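Local coordinates for DUF3863 domain-containing protein (Parabacteroides distasonis, PDB 3LM3), which is of unknown function but is probably a glycoside hydrolase or deacetylase, at residues A[156-159]-A[160-164]; A[122-125]-A[126-129]. All coordinates share one frame; numbering follows the deposited sequence.

Contact 1 of 2, residues A[156-159]-A[160-164]; sequences NLRY and LAEKE
Tyr159 and Lys163, one turn apart near the C-terminal end of helix 154-163, illustrate how an aromatic ring can carry the aliphatic part of a lysine. The tyrosine CG stands anti to the backbone N (chi1 178°), which places it beside the carbonyl carbon and swings the ring outward from the helix, against Lys163. Lys163 CB then sits over one face, 4.1 Å from the centroid of the Tyr159 ring and 15° off the ring normal, a CH-pi contact. The lysine chain runs across the ring at about a right angle, and in the conformer described here its CD comes near the CD2-CE2 bond. Glu164 lies alongside the tyrosine, pointing the same way, with Glu164 CG 4.1 Å from Tyr159 CE1. Ser128 of helix 120-138 is hydrogen-bonded to both the Tyr159 hydroxyl and Glu164 OE2, while Arg143 makes a salt bridge with Glu164 OE1. Replacement of the tyrosine by a leucine would probably leave Lys163 CB without its ring face and deprive Ser128 OG of one partner. Where the helix runs out, Tyr159 O takes a firm bond from Lys163 N (2.8 Å) and a weak one from Glu164 N.

The inner side is closely packed: Leu157, Leu160 and Ala161 are buried, and both leucines turn to Ala169 of strand 168-172. Asn156 O accepts a hydrogen bond from Leu160 N at 3.0 Å. Toward solvent the packing gives way to exposed Glu162 and Lys163. There, in the conformer described, a water tentatively links Arg158 NH1 to Glu162 OE1, and Asp155 forms a salt bridge with the Arg158 guanidinium. One face greasy and the other charged, this is the amphipathic connecting helix of a beta-alpha-beta unit, between strands 146-148 and 168-172.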
ATOM      1  N   ASN A 156       8.939  14.334   4.258  1.00  7.05           N
ATOM      2  CA  ASN A 156       8.464  13.626   5.437  1.00  6.13           C
ATOM      3  C   ASN A 156       9.278  12.327   5.647  1.00  7.40           C
ATOM      4  O   ASN A 156       9.565  11.916   6.768  1.00  7.12           O
ATOM      5  CB  ASN A 156       6.987  13.254   5.320  1.00  6.89           C
ATOM      6  CG  ASN A 156       6.035  14.417   5.148  1.00  7.72           C
ATOM      7  OD1 ASN A 156       4.974  14.227   4.532  1.00  8.30           O
ATOM      8  ND2 ASN A 156       6.336  15.577   5.715  1.00  7.62           N
ATOM      9  N   LEU A 157       9.596  11.657   4.546  1.00  7.70           N
ATOM     10  CA  LEU A 157      10.371  10.413   4.620  1.00  7.42           C
ATOM     11  C   LEU A 157      11.817  10.658   5.033  1.00  7.37           C
ATOM     12  O   LEU A 157      12.385   9.922   5.848  1.00  7.37           O
ATOM     13  CB  LEU A 157      10.249   9.687   3.283  1.00  7.50           C
ATOM     14  CG  LEU A 157       8.810   9.424   2.847  1.00  9.47           C
ATOM     15  CD1 LEU A 157       8.755   8.774   1.471  1.00 13.59           C
ATOM     16  CD2 LEU A 157       8.113   8.564   3.875  1.00 12.37           C
ATOM     17  N   ARG A 158      12.426  11.702   4.472  1.00  7.36           N
ATOM     18  CA  ARG A 158      13.735  12.213   4.886  0.70  7.86           C
ATOM     19  C   ARG A 158      13.757  12.472   6.386  1.00  6.33           C
ATOM     20  O   ARG A 158      14.671  12.090   7.113  1.00  6.64           O
ATOM     21  CB  ARG A 158      13.959  13.532   4.129  0.70 10.89           C
ATOM     22  CG  ARG A 158      15.206  14.304   4.437  0.70 12.81           C
ATOM     23  CD  ARG A 158      15.096  15.175   5.682  0.70 16.69           C
ATOM     24  NE  ARG A 158      13.997  16.174   5.779  0.70 11.06           N
ATOM     25  CZ  ARG A 158      13.847  16.917   6.876  0.70 15.83           C
ATOM     26  NH1 ARG A 158      14.664  16.695   7.912  0.70 10.50           N
ATOM     27  NH2 ARG A 158      12.888  17.848   6.976  0.70 14.42           N
ATOM     28  N   TYR A 159      12.740  13.190   6.843  1.00  5.80           N
ATOM     29  CA  TYR A 159      12.645  13.540   8.248  1.00  5.28           C
ATOM     30  C   TYR A 159      12.560  12.293   9.144  1.00  6.50           C
ATOM     31  O   TYR A 159      13.217  12.198  10.180  1.00  6.83           O
ATOM     32  CB  TYR A 159      11.422  14.450   8.459  1.00  7.22           C
ATOM     33  CG  TYR A 159      11.160  14.867   9.878  1.00  6.97           C
ATOM     34  CD1 TYR A 159      10.339  14.105  10.712  1.00  7.75           C
ATOM     35  CD2 TYR A 159      11.718  16.038  10.371  1.00  8.22           C
ATOM     36  CE1 TYR A 159      10.094  14.501  12.018  1.00  7.51           C
ATOM     37  CE2 TYR A 159      11.467  16.448  11.654  1.00  7.47           C
ATOM     38  CZ  TYR A 159      10.666  15.680  12.484  1.00  8.65           C
ATOM     39  OH  TYR A 159      10.415  16.139  13.782  1.00 10.58           O
ATOM     40  N   LEU A 160      11.722  11.343   8.761  1.00  6.37           N
ATOM     41  CA  LEU A 160      11.605  10.103   9.538  0.60  6.85           C
ATOM     42  C   LEU A 160      12.943   9.419   9.646  1.00  7.52           C
ATOM     43  O   LEU A 160      13.359   9.048  10.747  1.00  8.89           O
ATOM     44  CB  LEU A 160      10.608   9.129   8.912  0.60  7.15           C
ATOM     45  CG  LEU A 160       9.163   9.521   9.111  0.60  2.17           C
ATOM     46  CD1 LEU A 160       8.216   8.545   8.370  0.60  4.14           C
ATOM     47  CD2 LEU A 160       8.796   9.645  10.589  0.60  7.30           C
ATOM     48  N   ALA A 161      13.640   9.275   8.516  1.00  6.83           N
ATOM     49  CA  ALA A 161      14.900   8.553   8.494  1.00  9.83           C
ATOM     50  C   ALA A 161      15.946   9.263   9.345  1.00  9.96           C
ATOM     51  O   ALA A 161      16.644   8.643  10.158  1.00 10.93           O
ATOM     52  CB  ALA A 161      15.412   8.428   7.053  1.00  9.67           C
ATOM     53  N   GLU A 162      16.090  10.570   9.138  1.00  7.75           N
ATOM     54  CA  GLU A 162      17.219  11.324   9.663  1.00  7.04           C
ATOM     55  C   GLU A 162      16.957  11.887  11.043  1.00  8.22           C
ATOM     56  O   GLU A 162      17.877  11.952  11.881  1.00 11.58           O
ATOM     57  CB  GLU A 162      17.628  12.409   8.661  1.00 10.29           C
ATOM     58  CG  GLU A 162      18.086  11.734   7.344  1.00 13.27           C
ATOM     59  CD  GLU A 162      18.341  12.635   6.134  1.00 25.42           C
ATOM     60  OE1 GLU A 162      18.242  13.887   6.225  1.00 16.25           O
ATOM     61  OE2 GLU A 162      18.635  12.044   5.047  1.00 23.19           O
ATOM     62  N   LYS A 163      15.717  12.268  11.330  1.00  8.01           N
ATOM     63  CA  LYS A 163      15.411  12.862  12.626  0.50  7.28           C
ATOM     64  C   LYS A 163      14.755  11.927  13.631  1.00  8.59           C
ATOM     65  O   LYS A 163      14.876  12.139  14.854  1.00 12.45           O
ATOM     66  CB  LYS A 163      14.636  14.155  12.448  0.50  7.87           C
ATOM     67  CG  LYS A 163      15.489  15.159  11.728  0.50  6.90           C
ATOM     68  CD  LYS A 163      14.798  16.409  11.368  0.50 12.18           C
ATOM     69  CE  LYS A 163      15.814  17.506  11.046  0.50 13.01           C
ATOM     70  NZ  LYS A 163      15.198  18.686  10.378  0.50 13.03           N
ATOM     71  N   GLU A 164      14.054  10.898  13.151  1.00  8.31           N
ATOM     72  CA  GLU A 164      13.408   9.920  14.034  1.00  7.83           C
ATOM     73  C   GLU A 164      14.016   8.526  13.983  1.00  7.44           C
ATOM     74  O   GLU A 164      13.583   7.629  14.716  1.00  9.27           O
ATOM     75  CB  GLU A 164      11.888   9.881  13.780  1.00  8.62           C
ATOM     76  CG  GLU A 164      11.177  11.180  14.157  1.00  9.82           C
ATOM     77  CD  GLU A 164      11.080  11.430  15.668  1.00 13.72           C
ATOM     78  OE1 GLU A 164      11.587  10.663  16.501  1.00 14.09           O
ATOM     79  OE2 GLU A 164      10.479  12.454  16.043  1.00 19.01           O
TER
HETATM   80  O   HOH W   1      17.392  15.581   7.854  1.00 13.88           O

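Contact 2 of 2, residues A[122-125]-A[126-129]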
ATOM      1  N   ARG A 122       4.577  20.771   9.256  1.00  7.32           N
ATOM      2  CA  ARG A 122       3.520  20.360  10.164  1.00  7.99           C
ATOM      3  C   ARG A 122       3.382  18.835  10.230  1.00  7.86           C
ATOM      4  O   ARG A 122       3.218  18.277  11.313  1.00  7.59           O
ATOM      5  CB  ARG A 122       2.188  21.004   9.767  1.00  6.29           C
ATOM      6  CG  ARG A 122       1.025  20.536  10.651  1.00  8.07           C
ATOM      7  CD  ARG A 122      -0.172  21.418  10.464  1.00  8.11           C
ATOM      8  NE  ARG A 122      -1.286  20.933  11.253  1.00  7.93           N
ATOM      9  CZ  ARG A 122      -2.487  21.504  11.275  1.00  9.43           C
ATOM     10  NH1 ARG A 122      -2.726  22.586  10.539  1.00 10.96           N
ATOM     11  NH2 ARG A 122      -3.436  21.017  12.056  1.00  8.97           N
ATOM     12  N   VAL A 123       3.403  18.167   9.071  1.00  6.54           N
ATOM     13  CA  VAL A 123       3.398  16.724   9.065  1.00  5.56           C
ATOM     14  C   VAL A 123       4.563  16.210   9.896  1.00  6.60           C
ATOM     15  O   VAL A 123       4.376  15.319  10.728  1.00  7.19           O
ATOM     16  CB  VAL A 123       3.415  16.138   7.646  1.00  6.99           C
ATOM     17  CG1 VAL A 123       3.467  14.606   7.672  1.00  7.26           C
ATOM     18  CG2 VAL A 123       2.197  16.625   6.812  1.00  9.65           C
ATOM     19  N   ASN A 124       5.761  16.756   9.685  1.00  6.36           N
ATOM     20  CA  ASN A 124       6.922  16.263  10.423  1.00  7.56           C
ATOM     21  C   ASN A 124       6.737  16.442  11.939  1.00  6.19           C
ATOM     22  O   ASN A 124       6.982  15.521  12.734  1.00  7.48           O
ATOM     23  CB  ASN A 124       8.209  16.974   9.970  1.00  6.78           C
ATOM     24  CG  ASN A 124       8.572  16.654   8.539  1.00  7.21           C
ATOM     25  OD1 ASN A 124       8.045  15.699   7.960  1.00  7.66           O
ATOM     26  ND2 ASN A 124       9.442  17.469   7.940  1.00  8.26           N
ATOM     27  N   ARG A 125       6.296  17.623  12.332  1.00  6.33           N
ATOM     28  CA  ARG A 125       6.106  17.949  13.733  1.00  6.55           C
ATOM     29  C   ARG A 125       5.092  17.004  14.370  1.00  6.58           C
ATOM     30  O   ARG A 125       5.304  16.514  15.481  1.00  6.68           O
ATOM     31  CB  ARG A 125       5.672  19.405  13.897  1.00  6.69           C
ATOM     32  CG  ARG A 125       5.336  19.783  15.312  1.00  8.23           C
ATOM     33  CD  ARG A 125       5.051  21.275  15.439  1.00 11.56           C
ATOM     34  NE  ARG A 125       3.887  21.682  14.640  1.00  9.92           N
ATOM     35  CZ  ARG A 125       3.893  22.417  13.528  1.00  8.69           C
ATOM     36  NH1 ARG A 125       5.011  22.880  12.994  1.00 10.87           N
ATOM     37  NH2 ARG A 125       2.746  22.690  12.925  1.00 10.41           N
ATOM     38  N   GLU A 126       3.971  16.759  13.686  1.00  6.32           N
ATOM     39  CA  GLU A 126       2.918  15.932  14.245  1.00  7.63           C
ATOM     40  C   GLU A 126       3.295  14.457  14.249  1.00  7.17           C
ATOM     41  O   GLU A 126       2.959  13.747  15.198  1.00  8.22           O
ATOM     42  CB  GLU A 126       1.586  16.212  13.531  1.00  8.11           C
ATOM     43  CG  GLU A 126       1.132  17.653  13.822  1.00  7.95           C
ATOM     44  CD  GLU A 126      -0.228  18.027  13.276  1.00  9.03           C
ATOM     45  OE1 GLU A 126      -0.890  17.165  12.666  1.00  9.34           O
ATOM     46  OE2 GLU A 126      -0.619  19.204  13.477  1.00  8.98           O
HETATM   47  N   MSE A 127       4.042  13.982  13.258  1.00  6.46           N
HETATM   48  CA  MSE A 127       4.593  12.639  13.338  1.00  7.47           C
HETATM   49  C   MSE A 127       5.450  12.494  14.587  1.00  7.62           C
HETATM   50  O   MSE A 127       5.327  11.483  15.298  1.00  7.01           O
HETATM   51  CB  MSE A 127       5.411  12.266  12.086  1.00  7.58           C
HETATM   52  CG  MSE A 127       4.598  12.049  10.845  1.00  8.65           C
HETATM   53 SE   MSE A 127       5.545  11.261   9.361  0.75 10.06          SE
HETATM   54  CE  MSE A 127       6.954  12.586   9.211  1.00  7.61           C
ATOM     55  N   SER A 128       6.326  13.459  14.864  1.00  7.48           N
ATOM     56  CA  SER A 128       7.128  13.401  16.077  1.00  6.33           C
ATOM     57  C   SER A 128       6.278  13.373  17.343  1.00  7.16           C
ATOM     58  O   SER A 128       6.573  12.622  18.292  1.00  7.58           O
ATOM     59  CB  SER A 128       8.115  14.550  16.091  1.00  6.59           C
ATOM     60  OG  SER A 128       9.094  14.339  15.082  1.00 10.31           O
ATOM     61  N   GLU A 129       5.218  14.171  17.374  1.00  6.93           N
ATOM     62  CA  GLU A 129       4.319  14.173  18.535  1.00  7.15           C
ATOM     63  C   GLU A 129       3.662  12.814  18.743  1.00  7.35           C
ATOM     64  O   GLU A 129       3.553  12.319  19.878  1.00  8.27           O
ATOM     65  CB  GLU A 129       3.223  15.243  18.355  1.00  8.28           C
ATOM     66  CG  GLU A 129       3.714  16.669  18.518  1.00  8.78           C
ATOM     67  CD  GLU A 129       2.675  17.734  18.172  1.00 13.27           C
ATOM     68  OE1 GLU A 129       1.552  17.392  17.705  1.00 12.43           O
ATOM     69  OE2 GLU A 129       3.026  18.928  18.303  1.00 11.57           O
TER
HETATM   70  O   HOH W   2       2.035  20.784  16.677  1.00 13.94           O
HETATM   71  O   HOH W   3       0.574  21.546  14.202  1.00 14.39           O
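Arg122 holds CG anti to its own amide nitrogen (chi1 177°) and stays extended as far as NE, whereas Glu126 sets CG anti to the carbonyl carbon and stretches back along the helix; the two choices bring guanidinium and carboxylate together. The result is a salt bridge between residues four apart on helix 120-138, a classic intrahelical pair spanning one turn. Arg122 NE donates to Glu126 OE2 at 2.9 Å, but not in the textbook coplanar, two-pronged manner: the planes of the two groups are 70° apart, and the oxygen is met from above the carboxylate plane, 47° out of it. Outside the turn, Asp39 makes a salt bridge with Arg122 NH2, and Ser37 OG bonds to both Arg122 NH2 and Glu126 OE1, so that the charged pair ties the helix to the loop carrying those residues.

Water extends the network. Glu126 OE2 accepts a second bond, 2.7 Å, from a water that in turn accepts from Arg125 NH2. Arg125, bent at chi3, lies beside Glu129 and points the same way, yet its NE reaches Glu129 OE2 through another water, which is 2.9 Å from Arg125 NE. The two waters sit at the edge of the Arg125 guanidinium, in its plane, so the guanidinium of this exposed arginine reaches two carboxylates through water, not by direct bonds. Arg38 makes a salt bridge with the other oxygen of Glu129.

Beneath these charges the turn is stitched by the regular backbone ladder, such as Met127 N to Val123 O at 2.9 Å, and by an apolar side. There Val123 CG1 meets Met127 CG at 4.2 Å. Met127, present as selenomethionine, lies side by side with Asn124; its chain bends at chi3, and its terminal CE comes to rest 3.5 Å from Asn124 OD1.

From the N terminus, contact 2 comes first, early in helix 120-138; the chain then passes through strand 146-148 and enters helix 154-163, where contact 1 lies. The two follow in series, neither nested nor crossed, and each spans just a turn or so of its own helix and closes no longer loop. In space the centres of contact 1 and contact 2 are about 10 Å apart, because the helices pack on one another. Tyr159 CE1 lies 3.4 Å from Asn124 O, Met127 touches Leu160, and the amide side chains of Asn124 and Asn156 are hydrogen-bonded. Contact 2 faces residues 37-39 and contact 1 strand 168-172, so the helix pair spans both regions.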